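Local coordinates for protein tropomodulin TMD-1 (Caenorhabditis elegans, PDB 1PGV) that probably caps the pointed ends of actin filaments, maintaining their length and dynamics, and is represented here by its C-terminal domain, at residues Ser61-Ala66 / Glu73-Ala78; Leu114-Leu119 / Asn143-Asp148. All coordinates share one frame; numbering follows the deposited sequence. Where two conformers were deposited one is given.

Contact 1: residues Ser61-Ala66 / Glu73-Ala78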
loop_
_atom_site.group_PDB
_atom_site.type_symbol
_atom_site.label_atom_id
_atom_site.label_comp_id
_atom_site.label_asym_id
_atom_site.label_seq_id
_atom_site.Cartn_x
_atom_site.Cartn_y
_atom_site.Cartn_z
ATOM N N SER A 61 11.650 -11.446 -3.002
ATOM C CA SER A 61 11.157 -12.343 -4.041
ATOM C C SER A 61 9.632 -12.448 -4.000
ATOM O O SER A 61 8.983 -12.607 -5.035
ATOM C CB SER A 61 11.793 -13.730 -3.895
ATOM O OG SER A 61 11.580 -14.259 -2.599
ATOM N N LEU A 62 9.067 -12.351 -2.800
ATOM C CA LEU A 62 7.617 -12.416 -2.625
ATOM C C LEU A 62 6.975 -11.198 -3.289
ATOM O O LEU A 62 6.022 -11.324 -4.058
ATOM C CB LEU A 62 7.266 -12.436 -1.137
ATOM C CG LEU A 62 5.772 -12.422 -0.790
ATOM C CD1 LEU A 62 5.104 -13.700 -1.308
ATOM C CD2 LEU A 62 5.601 -12.302 0.714
ATOM N N ILE A 63 7.506 -10.016 -2.981
ATOM C CA ILE A 63 6.998 -8.777 -3.558
ATOM C C ILE A 63 7.086 -8.837 -5.076
ATOM O O ILE A 63 6.142 -8.489 -5.779
ATOM C CB ILE A 63 7.804 -7.555 -3.056
ATOM C CG1 ILE A 63 7.525 -7.332 -1.569
ATOM C CG2 ILE A 63 7.447 -6.321 -3.873
ATOM C CD1 ILE A 63 8.444 -6.327 -0.899
ATOM N N GLU A 64 8.228 -9.289 -5.580
ATOM C CA GLU A 64 8.437 -9.394 -7.017
ATOM C C GLU A 64 7.442 -10.381 -7.624
ATOM O O GLU A 64 6.923 -10.166 -8.719
ATOM C CB GLU A 64 9.873 -9.847 -7.299
ATOM C CG GLU A 64 10.234 -9.933 -8.772
ATOM C CD GLU A 64 11.680 -10.357 -8.993
ATOM O OE1 GLU A 64 12.104 -10.448 -10.163
ATOM O OE2 GLU A 64 12.394 -10.599 -7.995
ATOM N N ALA A 65 7.175 -11.463 -6.903
ATOM C CA ALA A 65 6.238 -12.477 -7.379
ATOM C C ALA A 65 4.832 -11.887 -7.493
ATOM O O ALA A 65 4.123 -12.125 -8.473
ATOM C CB ALA A 65 6.232 -13.660 -6.426
ATOM N N ALA A 66 4.441 -11.113 -6.485
ATOM C CA ALA A 66 3.121 -10.489 -6.458
ATOM C C ALA A 66 2.836 -9.656 -7.707
ATOM O O ALA A 66 1.676 -9.476 -8.087
ATOM C CB ALA A 66 2.982 -9.627 -5.209
ATOM N N GLU A 73 -5.588 -9.408 -3.994
ATOM C CA GLU A 73 -6.421 -8.310 -3.523
ATOM C C GLU A 73 -5.926 -7.683 -2.232
ATOM O O GLU A 73 -6.168 -6.502 -1.975
ATOM C CB GLU A 73 -7.859 -8.802 -3.317
ATOM C CG GLU A 73 -8.597 -9.085 -4.611
ATOM C CD GLU A 73 -9.957 -9.720 -4.384
ATOM O OE1 GLU A 73 -10.528 -9.544 -3.287
ATOM O OE2 GLU A 73 -10.455 -10.384 -5.315
ATOM N N LYS A 74 -5.249 -8.474 -1.409
ATOM C CA LYS A 74 -4.734 -7.975 -0.143
ATOM C C LYS A 74 -3.316 -8.467 0.095
ATOM O O LYS A 74 -3.029 -9.657 -0.022
ATOM C CB LYS A 74 -5.630 -8.418 1.014
ATOM C CG LYS A 74 -7.066 -7.938 0.910
ATOM C CD LYS A 74 -7.881 -8.386 2.117
ATOM C CE LYS A 74 -9.324 -7.911 2.021
ATOM N NZ LYS A 74 -10.108 -8.290 3.232
ATOM N N PHE A 75 -2.425 -7.536 0.422
ATOM C CA PHE A 75 -1.032 -7.872 0.675
ATOM C C PHE A 75 -0.627 -7.139 1.944
ATOM O O PHE A 75 -0.600 -5.909 1.981
ATOM C CB PHE A 75 -0.172 -7.441 -0.519
ATOM C CG PHE A 75 1.250 -7.937 -0.462
ATOM C CD1 PHE A 75 1.587 -9.052 0.299
ATOM C CD2 PHE A 75 2.246 -7.307 -1.202
ATOM C CE1 PHE A 75 2.898 -9.535 0.320
ATOM C CE2 PHE A 75 3.559 -7.783 -1.189
ATOM C CZ PHE A 75 3.882 -8.899 -0.427
ATOM N N SER A 76 -0.342 -7.897 3.000
ATOM C CA SER A 76 0.022 -7.294 4.273
ATOM C C SER A 76 1.387 -7.767 4.757
ATOM O O SER A 76 1.654 -8.970 4.826
ATOM C CB SER A 76 -1.040 -7.618 5.326
ATOM O OG SER A 76 -0.864 -6.831 6.490
ATOM N N LEU A 77 2.247 -6.804 5.082
ATOM C CA LEU A 77 3.595 -7.087 5.566
ATOM C C LEU A 77 3.857 -6.241 6.802
ATOM O O LEU A 77 4.963 -5.726 6.989
ATOM C CB LEU A 77 4.645 -6.732 4.509
ATOM C CG LEU A 77 4.439 -7.111 3.046
ATOM C CD1 LEU A 77 3.410 -6.179 2.415
ATOM C CD2 LEU A 77 5.771 -6.996 2.306
ATOM N N ALA A 78 2.838 -6.084 7.637
ATOM C CA ALA A 78 2.970 -5.291 8.848
ATOM C C ALA A 78 3.916 -5.955 9.838
ATOM O O ALA A 78 3.938 -7.177 9.973
ATOM C CB ALA A 78 1.604 -5.089 9.499
#

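Contact 2: residues Leu114-Leu119 / Asn143-Asp148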
loop_
_atom_site.group_PDB
_atom_site.type_symbol
_atom_site.label_atom_id
_atom_site.label_comp_id
_atom_site.label_asym_id
_atom_site.label_seq_id
_atom_site.Cartn_x
_atom_site.Cartn_y
_atom_site.Cartn_z
ATOM N N LEU A 114 10.119 7.147 0.990
ATOM C CA LEU A 114 9.668 5.964 0.271
ATOM C C LEU A 114 8.144 5.880 0.327
ATOM O O LEU A 114 7.500 5.571 -0.675
ATOM C CB LEU A 114 10.283 4.695 0.860
ATOM C CG LEU A 114 9.856 3.406 0.146
ATOM C CD1 LEU A 114 10.096 3.528 -1.351
ATOM C CD2 LEU A 114 10.624 2.230 0.721
ATOM N N LEU A 115 7.575 6.164 1.494
ATOM C CA LEU A 115 6.120 6.132 1.656
ATOM C C LEU A 115 5.459 7.101 0.684
ATOM O O LEU A 115 4.420 6.798 0.103
ATOM C CB LEU A 115 5.728 6.482 3.090
ATOM C CG LEU A 115 6.129 5.441 4.140
ATOM C CD1 LEU A 115 5.599 5.860 5.507
ATOM C CD2 LEU A 115 5.569 4.070 3.740
ATOM N N ALA A 116 6.066 8.273 0.506
ATOM C CA ALA A 116 5.522 9.250 -0.422
ATOM C C ALA A 116 5.534 8.671 -1.833
ATOM O O ALA A 116 4.588 8.855 -2.595
ATOM C CB ALA A 116 6.346 10.552 -0.373
ATOM N N ARG A 117 6.609 7.975 -2.193
ATOM C CA ARG A 117 6.690 7.388 -3.522
ATOM C C ARG A 117 5.643 6.281 -3.682
ATOM O O ARG A 117 5.018 6.162 -4.733
ATOM C CB ARG A 117 8.088 6.824 -3.774
ATOM C CG ARG A 117 9.177 7.890 -3.826
ATOM C CD ARG A 117 10.549 7.252 -4.004
ATOM N NE ARG A 117 10.646 6.536 -5.271
ATOM C CZ ARG A 117 11.555 5.603 -5.537
ATOM N NH1 ARG A 117 12.453 5.266 -4.618
ATOM N NH2 ARG A 117 11.567 5.007 -6.722
ATOM N N LEU A 118 5.450 5.482 -2.637
ATOM C CA LEU A 118 4.463 4.402 -2.705
ATOM C C LEU A 118 3.056 4.971 -2.922
ATOM O O LEU A 118 2.298 4.472 -3.762
ATOM C CB LEU A 118 4.494 3.559 -1.426
ATOM C CG LEU A 118 5.797 2.805 -1.127
ATOM C CD1 LEU A 118 5.644 2.046 0.181
ATOM C CD2 LEU A 118 6.142 1.860 -2.269
ATOM N N LEU A 119 2.702 6.011 -2.174
ATOM C CA LEU A 119 1.385 6.629 -2.329
ATOM C C LEU A 119 1.221 7.288 -3.692
ATOM O O LEU A 119 0.155 7.229 -4.296
ATOM C CB LEU A 119 1.132 7.666 -1.229
ATOM C CG LEU A 119 0.328 7.210 -0.012
ATOM C CD1 LEU A 119 0.301 8.325 1.020
ATOM C CD2 LEU A 119 -1.098 6.849 -0.441
ATOM N N ASN A 143 7.546 18.338 6.212
ATOM C CA ASN A 143 6.689 19.119 5.337
ATOM C C ASN A 143 6.633 18.685 3.877
ATOM O O ASN A 143 5.548 18.549 3.310
ATOM C CB ASN A 143 7.080 20.598 5.401
ATOM C CG ASN A 143 6.091 21.486 4.682
ATOM O OD1 ASN A 143 4.905 21.517 5.022
ATOM N ND2 ASN A 143 6.566 22.212 3.676
ATOM N N GLN A 144 7.786 18.469 3.257
ATOM C CA GLN A 144 7.785 18.090 1.855
ATOM C C GLN A 144 7.023 16.798 1.587
ATOM O O GLN A 144 6.265 16.709 0.616
ATOM C CB GLN A 144 9.217 17.987 1.338
ATOM C CG GLN A 144 9.950 19.320 1.371
ATOM C CD GLN A 144 11.216 19.327 0.536
ATOM O OE1 GLN A 144 11.909 20.340 0.457
ATOM N NE2 GLN A 144 11.520 18.200 -0.097
ATOM N N VAL A 145 7.208 15.809 2.452
ATOM C CA VAL A 145 6.524 14.537 2.278
ATOM C C VAL A 145 5.013 14.706 2.459
ATOM O O VAL A 145 4.231 14.191 1.663
ATOM C CB VAL A 145 7.057 13.478 3.261
ATOM C CG1 VAL A 145 6.121 12.266 3.284
ATOM C CG2 VAL A 145 8.457 13.037 2.827
ATOM N N GLU A 146 4.602 15.432 3.492
ATOM C CA GLU A 146 3.174 15.637 3.718
ATOM C C GLU A 146 2.503 16.362 2.553
ATOM O O GLU A 146 1.377 16.031 2.169
ATOM C CB GLU A 146 2.951 16.395 5.028
ATOM C CG GLU A 146 3.310 15.565 6.253
ATOM C CD GLU A 146 2.610 16.041 7.507
ATOM O OE1 GLU A 146 1.631 16.799 7.379
ATOM O OE2 GLU A 146 3.024 15.645 8.614
ATOM N N MET A 147 3.196 17.338 1.967
ATOM C CA MET A 147 2.639 18.078 0.839
ATOM C C MET A 147 2.522 17.173 -0.386
ATOM O O MET A 147 1.576 17.284 -1.168
ATOM C CB MET A 147 3.517 19.292 0.527
ATOM C CG MET A 147 3.710 20.186 1.736
ATOM S SD MET A 147 2.177 20.929 2.324
ATOM C CE MET A 147 2.803 22.372 3.192
ATOM N N ASP A 148 3.486 16.273 -0.538
ATOM C CA ASP A 148 3.508 15.324 -1.647
ATOM C C ASP A 148 2.283 14.412 -1.494
ATOM O O ASP A 148 1.449 14.291 -2.400
ATOM C CB ASP A 148 4.780 14.476 -1.559
ATOM C CG ASP A 148 4.920 13.483 -2.699
ATOM O OD1 ASP A 148 3.889 12.978 -3.212
ATOM O OD2 ASP A 148 6.075 13.181 -3.075
HETATM O O HOH W 1 2.644 10.760 -2.066
#

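Contact 1: residues Ser61-Ala66 / Glu73-Ala78
Leu-62 and Phe-75 both hold CG anti to the backbone N (chi1 177° and -171°), which carries the leucine out from the helix and the ring out from the strand. The two side chains lie alongside one another, pointing opposite ways, and Leu-62 CD2 reaches the ring rim at Phe-75 CE1, 3.9 Å away and near the ring plane. Ile-63 meets another part of that rim. Its side chain runs at about a right angle to the phenylalanine, and its CG1 lies 4.0 Å from Phe-75 CE2. Ala-66, one helical turn beyond Leu-62, adds only its CB, 4.5 Å from Phe-75 CE2; a small side chain suits this place, where the backbones draw nearest. Leu-77, just past the end of the strand, covers one face of the ring: its CD1 sits over the middle of Phe-75, 3.7 Å from the plane. Leu-77 also extends CD2 to within 4.2 Å of Ile-63 CD1. Branched aliphatic groups thus meet the ring at its edge and over one face, their methyls suiting a flat apolar partner. Were Phe-75 an alanine, a gap would probably open between helix and strand, and Leu-62, Ile-63 and Leu-77 would lose the ring they pack on. Leu-90 and Leu-93 of helix 90-96 also touch the phenylalanine, while Ile-33 and Leu-36 of helix 29-37 pack on Leu-62. No hydrogen bond crosses this buried, wholly apolar interface. The helix and strand segments run nearly antiparallel, at 167° with their axes 11.4 Å apart, as expected where a chain returns along a helix before entering the next parallel strand. This is the helix-to-sheet core of a beta-alpha-beta unit, here 45-47, 56-66 and 74-76, in the leucine-rich-repeat fold of the tropomodulin C-terminal domain.

Contact 2: residues Leu114-Leu119 / Asn143-Asp148
Ala-116 and Val-145 mark the closest backbone approach of the two helical segments, their CA atoms only 6.0 Å apart. Each segment keeps its own helical bonding, for example Leu-118 N to Leu-114 O and Asp-148 N to Gln-144 O. Such closeness suits alanine, whose methyl points at the other helix without holding it off. Ala-116 CB rests 4.0 Å from Val-145 CG1, the valine branch that lies opposite its own backbone N; valine, short and branched at CB, can set one methyl on the alanine without spreading the helices. One turn later Asp-148 reaches across as well, its CG likewise turned away from N (chi1 -178°), and the same Ala-116 CB comes 3.8 Å from Asp-148 OD2. The other carboxylate oxygen serves polar partners. A water donates to Asp-148 OD1 at 2.8 Å and to Ala-116 O, also at 2.8 Å, linking the carboxylate to the neighbouring backbone. Asp-148 OD1 further forms a salt bridge with Arg-120 NE, from the same helix as Ala-116. The aspartate thus adds a water-mediated and a charged link beside the apolar Ala-116/Val-145 contact, and the arginine and the water's hydrogens would be expected to stabilise its negative form.

How the contacts relate
The two contacts follow one another in series: 61-66 and 73-78 come first, then 114-119 and 143-148. Their centres stand 21 Å apart on opposite sides of the centre of the chain. They do not touch; their nearest atoms are about 8 Å apart. Helix 90-96 lies between them and meets both: Leu-90 packs on Ile-63 and Phe-75 of contact 1 and also on Leu-118 of the 114-119 segment. Contact 1 fixes a helix to the parallel sheet, whereas contact 2 joins two helices, 112-121 and 143-155, further along the same layer. Strand-helix units thus line up in sequence order into one leucine-rich-repeat domain, the C-terminal part of a probable pointed-end capping protein.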